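Local coordinates for protein 11R-lipoxygenase (Gersemia fruticosa, PDB 3VF1) that probably dioxygenates polyunsaturated fatty acids at a non-heme iron, under the control of calcium, at residues A[32-40]-A[92-100]; A[82-90]-A[127-135]. One frame throughout, in Å; residues are numbered along the deposited sequence.

Interaction 1: residues A[32-40]-A[92-100]; sequences RGAGTDASV and GFGLKSDWY
Leu95 O is gripped by two successive backbone amides, Thr36 N and Asp37 N. The Thr36 N bond to Leu95 O, 3.2 Å long, is nearly straight (169° at the hydrogen) and arrives almost end-on to the carbonyl, whereas Asp37 N comes from above the carbonyl plane at 3.3 Å to the same Leu95 O. Asp37 repays the bond: its own O accepts from Ser97 N at 2.8 Å, so the two loops are joined by a single beta bridge between Asp37 and Lys96. Gly35 lies just before this bridge with phi at 127°, a value natural to glycine, and its bare backbone admits Ser97 CB to within 3.6 Å of Gly35 C. With OG turned opposite its own amide (chi1 179°), Ser97 gives a weak hydrogen bond to Ala34 O. Farther along, Trp99 is directed at the 32-40 loop, its CE3 3.0 Å from Ala38 O; the Val40 side chain crosses that of Trp99 at about a right angle, Val40 CG2 meeting Trp99 CE3, and NE1 is bonded to Thr28. The Asp37 carboxylate steadies its own loop. Ser39 OG donates to Asp37 OD1 at 3.1 Å, from above the carboxylate plane, and also accepts from Lys59 N; OD1 meanwhile rests 3.1 Å from Gly92 CA. An alanine at the position of Asp37 would remove that acceptor, and Ser39 OG would probably be freer to turn, with a gap opening against Gly92. The bonds across the loops are thus mostly backbone to backbone, while their close approach depends on a glycine at Gly35. The pairing brings Gly33, Gly35 and Asp98, predicted ligands of one calcium ion, close together, consistent with a calcium-binding loop site in this PLAT domain.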
loop_
_atom_site.group_PDB
_atom_site.type_symbol
_atom_site.label_atom_id
_atom_site.label_comp_id
_atom_site.label_asym_id
_atom_site.label_seq_id
_atom_site.Cartn_x
_atom_site.Cartn_y
_atom_site.Cartn_z
ATOM N N ARG A 32 -4.794 23.642 -5.583
ATOM C CA ARG A 32 -5.511 24.875 -5.874
ATOM C C ARG A 32 -7.016 24.653 -5.796
ATOM O O ARG A 32 -7.593 23.947 -6.622
ATOM C CB ARG A 32 -5.127 25.378 -7.267
ATOM C CG ARG A 32 -6.016 26.479 -7.821
ATOM C CD ARG A 32 -5.744 27.821 -7.166
ATOM N NE ARG A 32 -6.486 28.893 -7.827
ATOM C CZ ARG A 32 -7.730 29.254 -7.522
ATOM N NH1 ARG A 32 -8.394 28.643 -6.548
ATOM N NH2 ARG A 32 -8.313 30.239 -8.192
ATOM N N GLY A 33 -7.649 25.260 -4.797
ATOM C CA GLY A 33 -9.085 25.151 -4.631
ATOM C C GLY A 33 -9.813 26.047 -5.611
ATOM O O GLY A 33 -9.193 26.669 -6.474
ATOM N N ALA A 34 -11.135 26.111 -5.485
ATOM C CA ALA A 34 -11.939 26.983 -6.331
ATOM C C ALA A 34 -12.214 28.299 -5.611
ATOM O O ALA A 34 -12.373 28.324 -4.389
ATOM C CB ALA A 34 -13.241 26.301 -6.705
ATOM N N GLY A 35 -12.267 29.386 -6.373
ATOM C CA GLY A 35 -12.532 30.699 -5.813
ATOM C C GLY A 35 -11.479 31.711 -6.219
ATOM O O GLY A 35 -10.710 31.478 -7.152
ATOM N N THR A 36 -11.442 32.838 -5.513
ATOM C CA THR A 36 -10.513 33.915 -5.837
ATOM C C THR A 36 -9.859 34.493 -4.586
ATOM O O THR A 36 -8.638 34.453 -4.437
ATOM C CB THR A 36 -11.226 35.054 -6.589
ATOM O OG1 THR A 36 -11.798 34.547 -7.802
ATOM C CG2 THR A 36 -10.249 36.174 -6.921
ATOM N N ASP A 37 -10.678 35.034 -3.689
ATOM C CA ASP A 37 -10.171 35.704 -2.499
ATOM C C ASP A 37 -9.617 34.695 -1.495
ATOM O O ASP A 37 -10.357 34.140 -0.685
ATOM C CB ASP A 37 -11.277 36.538 -1.849
ATOM C CG ASP A 37 -10.731 37.661 -0.990
ATOM O OD1 ASP A 37 -10.093 37.366 0.042
ATOM O OD2 ASP A 37 -10.944 38.839 -1.344
ATOM N N ALA A 38 -8.309 34.462 -1.553
ATOM C CA ALA A 38 -7.660 33.522 -0.646
ATOM C C ALA A 38 -6.932 34.261 0.472
ATOM O O ALA A 38 -5.983 33.739 1.059
ATOM C CB ALA A 38 -6.690 32.649 -1.410
ATOM N N SER A 39 -7.384 35.475 0.766
ATOM C CA SER A 39 -6.774 36.291 1.806
ATOM C C SER A 39 -6.979 35.678 3.188
ATOM O O SER A 39 -8.034 35.115 3.480
ATOM C CB SER A 39 -7.361 37.702 1.784
ATOM O OG SER A 39 -7.147 38.323 0.528
ATOM N N VAL A 40 -5.960 35.798 4.034
ATOM C CA VAL A 40 -6.024 35.285 5.397
ATOM C C VAL A 40 -5.344 36.257 6.350
ATOM O O VAL A 40 -4.761 37.252 5.922
ATOM C CB VAL A 40 -5.334 33.913 5.520
ATOM C CG1 VAL A 40 -6.012 32.892 4.618
ATOM C CG2 VAL A 40 -3.855 34.031 5.186
ATOM N N GLY A 92 -10.919 36.177 3.937
ATOM C CA GLY A 92 -11.533 36.502 2.665
ATOM C C GLY A 92 -12.949 37.024 2.808
ATOM O O GLY A 92 -13.688 36.611 3.703
ATOM N N PHE A 93 -13.323 37.938 1.919
ATOM C CA PHE A 93 -14.660 38.517 1.924
ATOM C C PHE A 93 -15.557 37.848 0.884
ATOM O O PHE A 93 -16.451 37.074 1.230
ATOM C CB PHE A 93 -14.589 40.024 1.657
ATOM C CG PHE A 93 -13.924 40.811 2.756
ATOM C CD1 PHE A 93 -14.043 40.426 4.084
ATOM C CD2 PHE A 93 -13.180 41.940 2.457
ATOM C CE1 PHE A 93 -13.430 41.154 5.088
ATOM C CE2 PHE A 93 -12.567 42.671 3.457
ATOM C CZ PHE A 93 -12.691 42.278 4.774
ATOM N N GLY A 94 -15.312 38.145 -0.390
ATOM C CA GLY A 94 -16.146 37.643 -1.467
ATOM C C GLY A 94 -15.533 36.474 -2.212
ATOM O O GLY A 94 -14.376 36.533 -2.633
ATOM N N LEU A 95 -16.317 35.412 -2.379
ATOM C CA LEU A 95 -15.871 34.215 -3.086
ATOM C C LEU A 95 -14.549 33.715 -2.518
ATOM O O LEU A 95 -13.568 33.542 -3.242
ATOM C CB LEU A 95 -15.743 34.498 -4.585
ATOM C CG LEU A 95 -15.529 33.279 -5.486
ATOM C CD1 LEU A 95 -16.654 32.266 -5.314
ATOM C CD2 LEU A 95 -15.413 33.706 -6.939
ATOM N N LYS A 96 -14.547 33.464 -1.214
ATOM C CA LYS A 96 -13.335 33.057 -0.511
ATOM C C LYS A 96 -12.839 31.703 -1.006
ATOM O O LYS A 96 -13.607 30.745 -1.099
ATOM C CB LYS A 96 -13.581 33.018 1.001
ATOM C CG LYS A 96 -14.785 32.185 1.430
ATOM C CD LYS A 96 -15.258 32.572 2.822
ATOM C CE LYS A 96 -16.696 32.140 3.072
ATOM N NZ LYS A 96 -16.879 30.669 2.947
ATOM N N SER A 97 -11.552 31.635 -1.332
ATOM C CA SER A 97 -10.940 30.400 -1.796
ATOM C C SER A 97 -10.020 29.846 -0.720
ATOM O O SER A 97 -9.215 30.580 -0.148
ATOM C CB SER A 97 -10.141 30.655 -3.075
ATOM O OG SER A 97 -9.508 29.474 -3.536
ATOM N N ASP A 98 -10.145 28.553 -0.440
ATOM C CA ASP A 98 -9.266 27.903 0.521
ATOM C C ASP A 98 -7.831 27.939 0.014
ATOM O O ASP A 98 -7.534 27.455 -1.078
ATOM C CB ASP A 98 -9.704 26.460 0.769
ATOM C CG ASP A 98 -11.000 26.370 1.549
ATOM O OD1 ASP A 98 -11.286 27.294 2.339
ATOM O OD2 ASP A 98 -11.731 25.373 1.375
ATOM N N TRP A 99 -6.947 28.525 0.813
ATOM C CA TRP A 99 -5.544 28.655 0.445
ATOM C C TRP A 99 -4.752 27.438 0.906
ATOM O O TRP A 99 -4.670 27.160 2.102
ATOM C CB TRP A 99 -4.957 29.920 1.074
ATOM C CG TRP A 99 -3.690 30.395 0.427
ATOM C CD1 TRP A 99 -2.968 29.753 -0.538
ATOM C CD2 TRP A 99 -2.998 31.622 0.696
ATOM N NE1 TRP A 99 -1.868 30.504 -0.885
ATOM C CE2 TRP A 99 -1.865 31.655 -0.141
ATOM C CE3 TRP A 99 -3.227 32.694 1.564
ATOM C CZ2 TRP A 99 -0.964 32.718 -0.136
ATOM C CZ3 TRP A 99 -2.331 33.748 1.568
ATOM C CH2 TRP A 99 -1.213 33.752 0.724
ATOM N N TYR A 100 -4.179 26.711 -0.047
ATOM C CA TYR A 100 -3.303 25.591 0.280
ATOM C C TYR A 100 -1.863 26.083 0.333
ATOM O O TYR A 100 -1.263 26.393 -0.697
ATOM C CB TYR A 100 -3.443 24.464 -0.743
ATOM C CG TYR A 100 -2.572 23.271 -0.433
ATOM C CD1 TYR A 100 -2.962 22.329 0.510
ATOM C CD2 TYR A 100 -1.356 23.090 -1.075
ATOM C CE1 TYR A 100 -2.164 21.238 0.801
ATOM C CE2 TYR A 100 -0.552 22.003 -0.792
ATOM C CZ TYR A 100 -0.962 21.080 0.147
ATOM O OH TYR A 100 -0.165 19.996 0.434
#

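Interaction 2: residues A[82-90]-A[127-135]; sequences EIAMITLKE and VIKQLVVYE
Met85 and Tyr134 form a Met-aromatic contact next to a classic beta bulge, in which Ala84 and Met85 together face Thr45 of the neighbouring strand. The two side chains run side by side in the same direction. The sulfur, Met85 SD, is 5.5 Å from the centroid of the Tyr134 ring and lies obliquely, 43° off the ring normal, while the methyl, Met85 CE, touches Tyr134 CE1 at 4.0 Å. The methionine reaches the ring from a first torsion of 67°, with CG between its backbone N and carbonyl carbon, and a bend at the last torsion sets CE against the tyrosine ring, while SD meets Val132 CG2. Beyond the bulge the strands pair regularly and antiparallel, their axes at 163°. Ile86 with Val133 and Leu88 with Leu131 are hydrogen-bonded pairs, each closed by two backbone bonds; the shortest runs from Leu88 N to Leu131 O at 2.7 Å. Thr87 and Val132 form a non-hydrogen-bonded pair between them. At one end Glu135 N reaches Ala84 O, and at the other Glu90 N meets Lys129 O almost end-on at 3.1 Å. Lys89, bent at its second torsion, lays its CD 3.3 Å from that same Lys129 O. Alternation then sorts the side chains by face. Ile86 CG1 lies alongside Val133 CB at 3.9 Å, and this face, with Leu88 and Leu131, turns inward, Ile86 touching strands 100-109 and 116-124 of the opposing sheet. The other face carries Met85, Val132 and Tyr134 to helix 148-164, where Tyr134 OH bonds Glu157, and the tyrosine also touches Ser413 and Val414. Strand 130-134, outermost in its sheet, thus joins the beta sandwich to the helical body of the enzyme.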
loop_
_atom_site.group_PDB
_atom_site.type_symbol
_atom_site.label_atom_id
_atom_site.label_comp_id
_atom_site.label_asym_id
_atom_site.label_seq_id
_atom_site.Cartn_x
_atom_site.Cartn_y
_atom_site.Cartn_z
ATOM N N GLU A 82 11.577 35.114 19.604
ATOM C CA GLU A 82 11.644 33.959 18.713
ATOM C C GLU A 82 10.245 33.421 18.451
ATOM O O GLU A 82 9.505 33.118 19.386
ATOM C CB GLU A 82 12.515 32.854 19.310
ATOM C CG GLU A 82 13.999 33.175 19.331
ATOM C CD GLU A 82 14.863 31.928 19.329
ATOM O OE1 GLU A 82 14.525 30.966 20.052
ATOM O OE2 GLU A 82 15.877 31.907 18.598
ATOM N N ILE A 83 9.887 33.298 17.176
ATOM C CA ILE A 83 8.557 32.839 16.803
ATOM C C ILE A 83 8.487 31.321 16.907
ATOM O O ILE A 83 9.214 30.606 16.216
ATOM C CB ILE A 83 8.184 33.261 15.370
ATOM C CG1 ILE A 83 8.556 34.726 15.124
ATOM C CG2 ILE A 83 6.695 33.044 15.134
ATOM C CD1 ILE A 83 8.357 35.175 13.695
ATOM N N ALA A 84 7.611 30.834 17.780
ATOM C CA ALA A 84 7.467 29.401 18.000
ATOM C C ALA A 84 6.388 28.816 17.096
ATOM O O ALA A 84 6.468 27.656 16.695
ATOM C CB ALA A 84 7.140 29.129 19.457
ATOM N N MET A 85 5.381 29.624 16.780
ATOM C CA MET A 85 4.275 29.172 15.948
ATOM C C MET A 85 3.518 30.353 15.353
ATOM O O MET A 85 3.688 31.493 15.780
ATOM C CB MET A 85 3.318 28.311 16.772
ATOM C CG MET A 85 2.578 29.075 17.855
ATOM S SD MET A 85 1.617 28.000 18.936
ATOM C CE MET A 85 2.926 27.123 19.784
ATOM N N ILE A 86 2.682 30.065 14.360
ATOM C CA ILE A 86 1.846 31.078 13.733
ATOM C C ILE A 86 0.415 30.573 13.674
ATOM O O ILE A 86 0.175 29.367 13.702
ATOM C CB ILE A 86 2.316 31.395 12.299
ATOM C CG1 ILE A 86 2.041 30.207 11.372
ATOM C CG2 ILE A 86 3.796 31.754 12.295
ATOM C CD1 ILE A 86 2.475 30.427 9.936
ATOM N N THR A 87 -0.536 31.496 13.595
ATOM C CA THR A 87 -1.940 31.131 13.476
ATOM C C THR A 87 -2.535 31.773 12.229
ATOM O O THR A 87 -2.328 32.957 11.970
ATOM C CB THR A 87 -2.745 31.569 14.710
ATOM O OG1 THR A 87 -2.107 31.081 15.898
ATOM C CG2 THR A 87 -4.166 31.029 14.642
ATOM N N LEU A 88 -3.274 30.982 11.460
ATOM C CA LEU A 88 -3.846 31.446 10.204
ATOM C C LEU A 88 -5.364 31.343 10.242
ATOM O O LEU A 88 -5.916 30.348 10.712
ATOM C CB LEU A 88 -3.288 30.627 9.041
ATOM C CG LEU A 88 -1.787 30.801 8.796
ATOM C CD1 LEU A 88 -1.250 29.686 7.913
ATOM C CD2 LEU A 88 -1.504 32.160 8.173
ATOM N N LYS A 89 -6.034 32.380 9.751
ATOM C CA LYS A 89 -7.491 32.435 9.772
ATOM C C LYS A 89 -8.013 33.011 8.463
ATOM O O LYS A 89 -7.463 33.979 7.941
ATOM C CB LYS A 89 -7.963 33.297 10.947
ATOM C CG LYS A 89 -9.464 33.564 10.981
ATOM C CD LYS A 89 -10.255 32.313 11.321
ATOM C CE LYS A 89 -11.752 32.576 11.279
ATOM N NZ LYS A 89 -12.545 31.349 11.573
ATOM N N GLU A 90 -9.074 32.411 7.933
ATOM C CA GLU A 90 -9.672 32.896 6.697
ATOM C C GLU A 90 -10.079 34.356 6.863
ATOM O O GLU A 90 -10.820 34.709 7.781
ATOM C CB GLU A 90 -10.873 32.032 6.296
ATOM C CG GLU A 90 -12.092 32.177 7.196
ATOM C CD GLU A 90 -12.997 33.327 6.787
ATOM O OE1 GLU A 90 -12.761 33.924 5.715
ATOM O OE2 GLU A 90 -13.946 33.632 7.540
ATOM N N VAL A 127 -6.058 26.151 4.747
ATOM C CA VAL A 127 -6.416 26.974 5.899
ATOM C C VAL A 127 -7.859 26.722 6.326
ATOM O O VAL A 127 -8.136 26.499 7.506
ATOM C CB VAL A 127 -6.224 28.485 5.624
ATOM C CG1 VAL A 127 -4.764 28.791 5.333
ATOM C CG2 VAL A 127 -7.114 28.953 4.479
ATOM N N ILE A 128 -8.772 26.739 5.360
ATOM C CA ILE A 128 -10.193 26.563 5.638
ATOM C C ILE A 128 -10.675 27.571 6.689
ATOM O O ILE A 128 -10.996 28.710 6.348
ATOM C CB ILE A 128 -10.502 25.118 6.085
ATOM C CG1 ILE A 128 -9.991 24.125 5.038
ATOM C CG2 ILE A 128 -11.997 24.935 6.299
ATOM C CD1 ILE A 128 -10.155 22.676 5.439
ATOM N N LYS A 129 -10.727 27.159 7.953
ATOM C CA LYS A 129 -11.144 28.055 9.029
ATOM C C LYS A 129 -9.919 28.629 9.744
ATOM O O LYS A 129 -9.470 29.728 9.425
ATOM C CB LYS A 129 -12.056 27.334 10.029
ATOM C CG LYS A 129 -13.070 26.390 9.403
ATOM C CD LYS A 129 -14.167 26.007 10.390
ATOM C CE LYS A 129 -13.598 25.587 11.739
ATOM N NZ LYS A 129 -14.664 25.145 12.678
ATOM N N GLN A 130 -9.368 27.874 10.691
ATOM C CA GLN A 130 -8.249 28.349 11.495
ATOM C C GLN A 130 -7.181 27.267 11.615
ATOM O O GLN A 130 -7.469 26.144 12.025
ATOM C CB GLN A 130 -8.732 28.770 12.883
ATOM C CG GLN A 130 -7.632 29.291 13.794
ATOM C CD GLN A 130 -8.166 29.786 15.123
ATOM O OE1 GLN A 130 -9.372 29.975 15.290
ATOM N NE2 GLN A 130 -7.270 29.997 16.080
ATOM N N LEU A 131 -5.949 27.615 11.257
ATOM C CA LEU A 131 -4.850 26.658 11.250
ATOM C C LEU A 131 -3.642 27.190 12.011
ATOM O O LEU A 131 -3.146 28.276 11.724
ATOM C CB LEU A 131 -4.447 26.340 9.809
ATOM C CG LEU A 131 -3.201 25.469 9.639
ATOM C CD1 LEU A 131 -3.463 24.049 10.115
ATOM C CD2 LEU A 131 -2.742 25.480 8.192
ATOM N N VAL A 132 -3.164 26.408 12.973
ATOM C CA VAL A 132 -1.976 26.773 13.740
ATOM C C VAL A 132 -0.787 25.916 13.310
ATOM O O VAL A 132 -0.870 24.689 13.282
ATOM C CB VAL A 132 -2.203 26.622 15.260
ATOM C CG1 VAL A 132 -2.624 25.198 15.615
ATOM C CG2 VAL A 132 -0.947 27.019 16.026
ATOM N N VAL A 133 0.317 26.575 12.974
ATOM C CA VAL A 133 1.495 25.889 12.455
ATOM C C VAL A 133 2.719 26.158 13.325
ATOM O O VAL A 133 3.096 27.307 13.538
ATOM C CB VAL A 133 1.803 26.345 11.016
ATOM C CG1 VAL A 133 2.953 25.536 10.434
ATOM C CG2 VAL A 133 0.563 26.224 10.143
ATOM N N TYR A 134 3.337 25.091 13.822
ATOM C CA TYR A 134 4.550 25.217 14.623
ATOM C C TYR A 134 5.740 25.539 13.737
ATOM O O TYR A 134 5.661 25.440 12.513
ATOM C CB TYR A 134 4.847 23.917 15.371
ATOM C CG TYR A 134 3.727 23.422 16.254
ATOM C CD1 TYR A 134 3.628 23.826 17.577
ATOM C CD2 TYR A 134 2.780 22.534 15.769
ATOM C CE1 TYR A 134 2.611 23.365 18.388
ATOM C CE2 TYR A 134 1.764 22.072 16.569
ATOM C CZ TYR A 134 1.682 22.489 17.875
ATOM O OH TYR A 134 0.661 22.015 18.661
ATOM N N GLU A 135 6.849 25.916 14.363
ATOM C CA GLU A 135 8.103 26.110 13.649
ATOM C C GLU A 135 8.730 24.740 13.393
ATOM O O GLU A 135 8.493 23.795 14.144
ATOM C CB GLU A 135 9.040 27.005 14.461
ATOM C CG GLU A 135 10.159 27.650 13.656
ATOM C CD GLU A 135 11.365 26.746 13.485
ATOM O OE1 GLU A 135 11.516 25.794 14.279
ATOM O OE2 GLU A 135 12.167 26.992 12.558
#

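Interactions 1 and 2 belong to the same PLAT beta sandwich, their centres about 17 Å apart. Along the chain their segments alternate: 32-40, 82-90, 92-100, then 127-135. Segment 32-40 leads into strand 40-46, which pairs with strand 83-90, and the latter runs on into the loop at 92-100; interaction 1 therefore lies at one end of the sheet that interaction 2 helps to build. The two touch directly, Trp99 O and Val127 N being 3.2 Å apart in a probable hydrogen bond. Loops of the predicted calcium site are in this way tied to an edge strand packed against helix 148-164, an arrangement that may contribute to regulation by calcium.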